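Local atomic coordinates of pyruvate formate-lyase 2 (Archaeoglobus fulgidus, PDB entry 2F3O), a protein that is of unknown function but belongs to the glycyl radical enzymes related to pyruvate formate-lyase, and probably acts as a lyase. Residues R18-R23 and T67-P72; P38-Q43 and Y193-A198; A126-L131 and S502-E507. One frame throughout, in Å; residues are numbered along the deposited sequence.

Interactions 2 and 3 are neighbours and form one region of the subunit interface, while interaction 1 does not touch the other two. The centres of 2 and 3 are about 18 Å apart, and they touch where Met39 CG packs 3.6 Å from Glu507 O. Between subunits they are complementary: Ser194 and Pro38 of interaction 2 meet Tyr503 and Phe127 of interaction 3 in the second subunit. Interaction 1, its centre about 26 Å from that of interaction 2 but its nearest atoms only about 6 Å away, is tied to it by consecutive helices, 22-34 and 39-53; its nearest atoms to interaction 3 are about 11 Å away. The predicted radical residue, Gly752, belongs to none of the six segments.

Interaction 1 of 3, residues R18-R23 and T67-P72; sequences RLSVER and TMLPNP
Ser20 and Leu69 bring the backbones closest, their CA atoms 6.8 Å apart, where residues 18-23 pass from a short strand into helix 22-34 and residues 67-72 run as an irregular loop. Arg18 spans the gap. Its CG stands between the backbone N and the carbonyl carbon (chi1 72°), and from there the extended chain carries the guanidinium to the loop. NE donates to Asn71 O at 2.9 Å, while NH2 reaches Pro70 O at 2.7 Å in a fairly straight bond of 162°. Both oxygens lie near the guanidinium plane at its edge, although NH2 stands above the carbonyl plane of Pro70. NH2 also forms a salt bridge with Glu22 OE2, 2.9 Å away. The other oxygen of that carboxylate, OE1, accepts a bond from Ser20 OG at 3.0 Å, so Ser20, two residues ahead of the helix, holds the carboxylate that probably offsets the charge of Arg18. Pro70 lays its ring along the bent Glu22 side chain, with CD 3.4 Å from OE1, and Leu69 CB rests near Ser20 OG. An asparagine suits the place of Asn71, since it tolerates the positive phi (43°) found there. A leucine in place of Arg18 would probably leave two loop carbonyls without their donors and Glu22 without its cationic mate. Arg18 and Ser20 also pair through their backbones with Ala75, so this is a loop whose two consecutive carbonyls, Pro70 O and Asn71 O, are gripped by one arginine just before the chain enters a small parallel two-stranded sheet, 18-19 with 74-75.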
# COMPACT_ATOMS: atom_id res chain seq x y z
N ARG A 18 -24.57 34.13 -29.40
CA ARG A 18 -23.45 35.05 -29.26
C ARG A 18 -22.17 34.38 -28.71
O ARG A 18 -22.20 33.30 -28.12
CB ARG A 18 -23.86 36.23 -28.37
CG ARG A 18 -24.02 35.88 -26.91
CD ARG A 18 -24.56 37.06 -26.14
NE ARG A 18 -24.36 36.96 -24.70
CZ ARG A 18 -23.33 37.52 -24.07
NH1 ARG A 18 -22.41 38.19 -24.74
NH2 ARG A 18 -23.22 37.42 -22.76
N LEU A 19 -21.02 35.02 -28.92
CA LEU A 19 -19.83 34.63 -28.20
C LEU A 19 -19.83 35.34 -26.84
O LEU A 19 -19.64 36.55 -26.76
CB LEU A 19 -18.60 35.01 -29.00
CG LEU A 19 -17.36 34.46 -28.31
CD1 LEU A 19 -17.37 32.94 -28.41
CD2 LEU A 19 -16.12 35.04 -28.92
N SER A 20 -20.07 34.57 -25.78
CA SER A 20 -20.15 35.10 -24.41
C SER A 20 -18.77 35.25 -23.76
O SER A 20 -17.85 34.49 -24.05
CB SER A 20 -21.06 34.24 -23.55
OG SER A 20 -20.91 34.59 -22.19
N VAL A 21 -18.62 36.21 -22.87
CA VAL A 21 -17.29 36.61 -22.50
C VAL A 21 -17.14 36.81 -20.99
O VAL A 21 -16.04 36.75 -20.44
CB VAL A 21 -16.91 37.85 -23.34
CG1 VAL A 21 -16.32 38.96 -22.52
CG2 VAL A 21 -16.02 37.44 -24.48
N GLU A 22 -18.27 36.98 -20.31
CA GLU A 22 -18.30 37.34 -18.88
C GLU A 22 -17.67 36.29 -17.95
O GLU A 22 -16.99 36.65 -16.98
CB GLU A 22 -19.73 37.66 -18.43
CG GLU A 22 -20.41 38.83 -19.17
CD GLU A 22 -21.10 38.39 -20.47
OE1 GLU A 22 -21.09 37.18 -20.78
OE2 GLU A 22 -21.65 39.26 -21.19
N ARG A 23 -17.89 35.01 -18.24
CA ARG A 23 -17.20 33.95 -17.50
C ARG A 23 -15.71 34.04 -17.79
O ARG A 23 -14.90 34.04 -16.88
CB ARG A 23 -17.75 32.57 -17.86
CG ARG A 23 -17.15 31.42 -17.05
CD ARG A 23 -15.93 30.83 -17.73
NE ARG A 23 -15.18 29.95 -16.87
CZ ARG A 23 -13.95 29.52 -17.13
NH1 ARG A 23 -13.31 29.89 -18.23
NH2 ARG A 23 -13.36 28.69 -16.29
N THR A 67 -29.41 31.08 -15.81
CA THR A 67 -28.85 31.18 -17.13
C THR A 67 -27.43 30.64 -17.11
O THR A 67 -26.72 30.77 -16.11
CB THR A 67 -28.87 32.63 -17.68
OG1 THR A 67 -28.25 33.52 -16.76
CG2 THR A 67 -30.29 33.08 -17.91
N MET A 68 -27.05 29.98 -18.19
CA MET A 68 -25.73 29.40 -18.32
C MET A 68 -24.71 30.47 -18.65
O MET A 68 -23.57 30.41 -18.19
CB MET A 68 -25.73 28.33 -19.40
CG MET A 68 -26.67 27.20 -19.08
SD MET A 68 -26.02 25.67 -19.74
CE MET A 68 -27.07 25.49 -21.14
N LEU A 69 -25.11 31.44 -19.46
CA LEU A 69 -24.30 32.61 -19.70
C LEU A 69 -25.30 33.77 -19.68
O LEU A 69 -26.50 33.52 -19.88
CB LEU A 69 -23.61 32.49 -21.05
CG LEU A 69 -24.53 32.03 -22.17
CD1 LEU A 69 -24.65 33.10 -23.23
CD2 LEU A 69 -24.07 30.73 -22.76
N PRO A 70 -24.84 35.02 -19.41
CA PRO A 70 -25.76 36.16 -19.48
C PRO A 70 -26.18 36.34 -20.91
O PRO A 70 -25.38 36.12 -21.80
CB PRO A 70 -24.90 37.35 -19.07
CG PRO A 70 -23.70 36.80 -18.44
CD PRO A 70 -23.48 35.45 -19.02
N ASN A 71 -27.43 36.74 -21.11
CA ASN A 71 -28.06 36.84 -22.43
C ASN A 71 -27.80 35.65 -23.39
O ASN A 71 -26.91 35.72 -24.25
CB ASN A 71 -27.75 38.18 -23.09
CG ASN A 71 -28.59 38.41 -24.35
OD1 ASN A 71 -28.05 38.74 -25.41
ND2 ASN A 71 -29.91 38.20 -24.23
N PRO A 72 -28.59 34.58 -23.24
CA PRO A 72 -28.51 33.24 -23.83
C PRO A 72 -28.65 33.18 -25.37
O PRO A 72 -28.76 34.21 -26.01
CB PRO A 72 -29.59 32.47 -23.07
CG PRO A 72 -29.85 33.28 -21.85
CD PRO A 72 -29.74 34.67 -22.34

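Interaction 2 of 3, residues P38-Q43 and Y193-A198; sequences PMIIRQ and YSFYQA
Ile40 points toward helix 190-221 and spreads its branches over Ser194, Ala198 and Phe195. CG2 lies against Ser194 CB at 3.7 Å. CG1, anti to the backbone N (chi1 -168°), forms the second branch and meets Ala198 CB at 3.8 Å. Beyond it, CD1 approaches the Phe195 ring obliquely, 4.0 Å from CD1 of that ring. A beta-branched side chain is apt here, since one residue can fill the space beside two small neighbours a helical turn apart and still touch an aromatic ring. Ile41 works differently: it lies side by side with Gln197, both pointing the same way. Its CD1 touches the aliphatic CB of Gln197 at 3.9 Å, and its CG1 passes Ser194 O, while the amide end of the glutamine leads off from the contact.

These residues form a parallel helix pair among the helices far from the centre of the chain; the axes of the short segments 39-43 and 193-198 run 6° apart in direction and 8.6 Å apart at their closest. Helix 39-53 begins here, with Pro38 at its N-cap position, and the O of Pro38 accepts the helical bond from Arg42 N. Ala198 and Ser194 permit the close approach because neither carries bulk: Ala198 CB comes 3.6 Å from the backbone atom Ile40 O. Pro512, from helix 512-516, packs on both Ile40 and Ala198. The hydroxyl of Ser194 is engaged elsewhere, with Tyr503 OH of the second subunit and with Gly190 O of its own helix. Leu131 of the second subunit lies against Ile41 and Gln197, extending the apolar patch across the interface.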
# COMPACT_ATOMS: atom_id res chain seq x y z
N PRO A 38 -1.70 27.95 -4.36
CA PRO A 38 -1.96 26.56 -4.72
C PRO A 38 -3.03 26.47 -5.79
O PRO A 38 -4.13 26.96 -5.56
CB PRO A 38 -2.49 25.97 -3.42
CG PRO A 38 -1.90 26.77 -2.37
CD PRO A 38 -1.76 28.13 -2.90
N MET A 39 -2.72 25.84 -6.93
CA MET A 39 -3.59 25.82 -8.11
C MET A 39 -5.06 25.40 -7.86
O MET A 39 -5.97 25.97 -8.47
CB MET A 39 -2.96 24.99 -9.21
CG MET A 39 -3.75 24.93 -10.52
SD MET A 39 -4.14 26.53 -11.29
CE MET A 39 -2.62 26.91 -12.16
N ILE A 40 -5.29 24.46 -6.94
CA ILE A 40 -6.67 24.00 -6.68
C ILE A 40 -7.46 25.06 -5.94
O ILE A 40 -8.66 25.19 -6.15
CB ILE A 40 -6.72 22.60 -5.95
CG1 ILE A 40 -8.13 22.00 -5.95
CG2 ILE A 40 -6.19 22.69 -4.55
CD1 ILE A 40 -8.19 20.62 -5.39
N ILE A 41 -6.77 25.85 -5.12
CA ILE A 41 -7.38 26.97 -4.44
C ILE A 41 -7.64 28.08 -5.47
O ILE A 41 -8.70 28.69 -5.47
CB ILE A 41 -6.52 27.41 -3.25
CG1 ILE A 41 -6.60 26.37 -2.15
CG2 ILE A 41 -7.00 28.67 -2.64
CD1 ILE A 41 -5.71 26.70 -0.99
N ARG A 42 -6.71 28.29 -6.39
CA ARG A 42 -6.90 29.26 -7.47
C ARG A 42 -8.13 28.94 -8.30
O ARG A 42 -8.89 29.84 -8.63
CB ARG A 42 -5.68 29.38 -8.38
CG ARG A 42 -4.42 29.62 -7.59
CD ARG A 42 -3.46 30.56 -8.25
NE ARG A 42 -3.00 30.18 -9.57
CZ ARG A 42 -3.11 30.96 -10.64
NH1 ARG A 42 -3.67 32.16 -10.53
NH2 ARG A 42 -2.65 30.55 -11.82
N GLN A 43 -8.34 27.66 -8.60
CA GLN A 43 -9.50 27.24 -9.38
C GLN A 43 -10.80 27.44 -8.61
O GLN A 43 -11.83 27.79 -9.19
CB GLN A 43 -9.36 25.77 -9.76
CG GLN A 43 -8.30 25.52 -10.81
CD GLN A 43 -8.70 26.05 -12.16
OE1 GLN A 43 -8.03 26.90 -12.71
NE2 GLN A 43 -9.81 25.53 -12.69
N TYR A 193 -5.36 18.83 2.43
CA TYR A 193 -5.67 20.13 3.01
C TYR A 193 -6.08 21.19 1.97
O TYR A 193 -7.12 21.83 2.10
CB TYR A 193 -4.48 20.59 3.82
CG TYR A 193 -4.71 21.77 4.73
CD1 TYR A 193 -5.59 21.69 5.80
CD2 TYR A 193 -3.99 22.95 4.55
CE1 TYR A 193 -5.76 22.77 6.65
CE2 TYR A 193 -4.15 24.01 5.40
CZ TYR A 193 -5.04 23.93 6.44
OH TYR A 193 -5.19 25.01 7.25
N SER A 194 -5.29 21.34 0.92
CA SER A 194 -5.63 22.16 -0.24
C SER A 194 -6.99 21.82 -0.81
O SER A 194 -7.74 22.71 -1.23
CB SER A 194 -4.60 21.94 -1.34
OG SER A 194 -3.30 22.32 -0.93
N PHE A 195 -7.30 20.52 -0.83
CA PHE A 195 -8.57 20.04 -1.37
C PHE A 195 -9.74 20.56 -0.56
O PHE A 195 -10.64 21.19 -1.10
CB PHE A 195 -8.63 18.53 -1.40
CG PHE A 195 -9.93 17.99 -1.90
CD1 PHE A 195 -10.13 17.79 -3.25
CD2 PHE A 195 -10.97 17.69 -1.03
CE1 PHE A 195 -11.33 17.28 -3.71
CE2 PHE A 195 -12.17 17.20 -1.49
CZ PHE A 195 -12.35 16.99 -2.83
N TYR A 196 -9.73 20.30 0.74
CA TYR A 196 -10.81 20.76 1.59
C TYR A 196 -10.92 22.30 1.66
O TYR A 196 -12.03 22.86 1.76
CB TYR A 196 -10.70 20.11 2.96
CG TYR A 196 -11.08 18.64 2.90
CD1 TYR A 196 -10.26 17.65 3.45
CD2 TYR A 196 -12.23 18.24 2.25
CE1 TYR A 196 -10.59 16.32 3.38
CE2 TYR A 196 -12.58 16.90 2.16
CZ TYR A 196 -11.76 15.94 2.73
OH TYR A 196 -12.13 14.62 2.67
N GLN A 197 -9.77 22.97 1.55
CA GLN A 197 -9.78 24.41 1.40
C GLN A 197 -10.53 24.82 0.15
O GLN A 197 -11.29 25.79 0.18
CB GLN A 197 -8.38 24.98 1.32
CG GLN A 197 -7.57 24.94 2.61
CD GLN A 197 -8.17 25.68 3.79
OE1 GLN A 197 -9.15 26.45 3.68
NE2 GLN A 197 -7.58 25.44 4.95
N ALA A 198 -10.32 24.08 -0.94
CA ALA A 198 -10.99 24.41 -2.18
C ALA A 198 -12.47 24.09 -2.07
O ALA A 198 -13.31 24.90 -2.45
CB ALA A 198 -10.38 23.65 -3.34

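Interaction 3 of 3, residues A126-L131 and S502-E507; sequences AFAFPL and SYANAE
Phe127 and Ala504 mark the closest backbone approach, with CA atoms 5.8 Å apart, where residues of helix 124-128 meet the last turns of the long helix 477-508. The Phe127 side chain leaves with CG anti to the backbone N (chi1 -168°), which carries its ring over the long helix to touch Tyr503, Ala504 and Glu507, with Val508 beyond them. Against Tyr503 it makes a T-shaped (edge-to-face) stack: the edge of Phe127 is turned to the face of the tyrosine, with ring centroids 5.2 Å apart and planes at 84°. The nearest atoms are Phe127 CE2 and Tyr503 CE2, 3.6 Å apart, with Phe127 CZ over the tyrosine face. One turn along, Phe127 CE1 rests on Glu507 CB at 3.6 Å, so the glutamate lends its methylene groups to the ring while its carboxylate turns to a salt bridge with Arg530.

Ala504 meets the ring from a third direction, its CB 3.7 Å from Phe127 CD2. A methyl group is suitable here, because a larger side chain would probably crowd the ring. Ala128 CB also meets this methyl, at 4.2 Å, two small residues letting the helices lie near each other. Leu131 approaches the Tyr503 ring at its edge, with CD1 near CE2, roughly at right angles to the side chain of the tyrosine. The tyrosine ring also meets Phe620, and its OH hydrogen-bonds Ser194 OG of the second subunit, where Phe127 packs on Pro38 and Leu131 on Ile41.

With its ring set among Tyr503, Ala504, Glu507 and Val508 (i, i+1, i+4, i+5), Phe127 is an aromatic side chain seated on the surface of a neighbouring helix, joining helix 124-128 to the long helix beside the subunit interface of this PFL-like protein.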
# COMPACT_ATOMS: atom_id res chain seq x y z
N ALA A 126 0.16 23.87 -22.90
CA ALA A 126 1.49 24.36 -22.54
C ALA A 126 2.24 23.44 -21.56
O ALA A 126 3.45 23.28 -21.67
CB ALA A 126 1.39 25.75 -21.98
N PHE A 127 1.52 22.83 -20.61
CA PHE A 127 2.07 21.81 -19.72
C PHE A 127 2.45 20.57 -20.48
O PHE A 127 3.54 20.05 -20.31
CB PHE A 127 1.07 21.43 -18.62
CG PHE A 127 1.66 20.60 -17.49
CD1 PHE A 127 2.02 21.20 -16.30
CD2 PHE A 127 1.86 19.23 -17.63
CE1 PHE A 127 2.55 20.45 -15.28
CE2 PHE A 127 2.40 18.47 -16.62
CZ PHE A 127 2.74 19.08 -15.43
N ALA A 128 1.55 20.07 -21.30
CA ALA A 128 1.80 18.82 -21.98
C ALA A 128 2.82 18.88 -23.11
O ALA A 128 3.46 17.88 -23.38
CB ALA A 128 0.55 18.28 -22.48
N PHE A 129 2.96 20.02 -23.77
CA PHE A 129 3.85 20.09 -24.94
C PHE A 129 5.29 19.57 -24.77
O PHE A 129 5.71 18.73 -25.57
CB PHE A 129 3.86 21.48 -25.61
CG PHE A 129 4.55 21.48 -26.95
CD1 PHE A 129 3.81 21.20 -28.12
CD2 PHE A 129 5.92 21.73 -27.06
CE1 PHE A 129 4.43 21.18 -29.37
CE2 PHE A 129 6.55 21.71 -28.31
CZ PHE A 129 5.80 21.43 -29.47
N PRO A 130 6.04 20.04 -23.73
CA PRO A 130 7.43 19.59 -23.73
C PRO A 130 7.55 18.09 -23.48
O PRO A 130 8.59 17.51 -23.74
CB PRO A 130 8.04 20.38 -22.58
CG PRO A 130 6.93 20.69 -21.72
CD PRO A 130 5.78 20.93 -22.58
N LEU A 131 6.45 17.48 -23.03
CA LEU A 131 6.41 16.10 -22.61
C LEU A 131 5.92 15.17 -23.69
O LEU A 131 6.05 13.96 -23.55
CB LEU A 131 5.46 15.96 -21.43
CG LEU A 131 5.90 16.42 -20.05
CD1 LEU A 131 4.76 16.22 -19.09
CD2 LEU A 131 7.07 15.57 -19.67
N SER A 502 -3.69 13.95 -19.07
CA SER A 502 -4.47 13.73 -17.85
C SER A 502 -3.68 14.17 -16.63
O SER A 502 -4.23 14.68 -15.65
CB SER A 502 -4.89 12.27 -17.70
OG SER A 502 -6.30 12.17 -17.86
N TYR A 503 -2.38 13.98 -16.71
CA TYR A 503 -1.47 14.51 -15.74
C TYR A 503 -1.50 16.05 -15.85
O TYR A 503 -1.52 16.75 -14.83
CB TYR A 503 -0.11 13.93 -16.05
CG TYR A 503 1.06 14.49 -15.29
CD1 TYR A 503 1.02 14.65 -13.90
CD2 TYR A 503 2.24 14.79 -15.96
CE1 TYR A 503 2.12 15.14 -13.22
CE2 TYR A 503 3.33 15.27 -15.29
CZ TYR A 503 3.28 15.44 -13.93
OH TYR A 503 4.42 15.93 -13.30
N ALA A 504 -1.56 16.55 -17.08
CA ALA A 504 -1.58 17.99 -17.33
C ALA A 504 -2.82 18.66 -16.76
O ALA A 504 -2.71 19.76 -16.19
CB ALA A 504 -1.47 18.28 -18.82
N ASN A 505 -3.97 18.01 -16.90
CA ASN A 505 -5.20 18.50 -16.31
C ASN A 505 -5.08 18.54 -14.80
O ASN A 505 -5.33 19.56 -14.18
CB ASN A 505 -6.37 17.63 -16.72
CG ASN A 505 -7.05 18.11 -18.00
OD1 ASN A 505 -8.08 18.82 -17.93
ND2 ASN A 505 -6.50 17.72 -19.16
N ALA A 506 -4.62 17.44 -14.21
CA ALA A 506 -4.42 17.35 -12.75
C ALA A 506 -3.55 18.46 -12.22
O ALA A 506 -3.72 18.90 -11.08
CB ALA A 506 -3.83 16.01 -12.37
N GLU A 507 -2.63 18.93 -13.04
CA GLU A 507 -1.69 19.93 -12.58
C GLU A 507 -2.13 21.35 -12.79
O GLU A 507 -1.86 22.19 -11.93
CB GLU A 507 -0.33 19.71 -13.22
CG GLU A 507 0.37 18.50 -12.69
CD GLU A 507 0.69 18.60 -11.22
OE1 GLU A 507 1.42 19.54 -10.83
OE2 GLU A 507 0.22 17.73 -10.45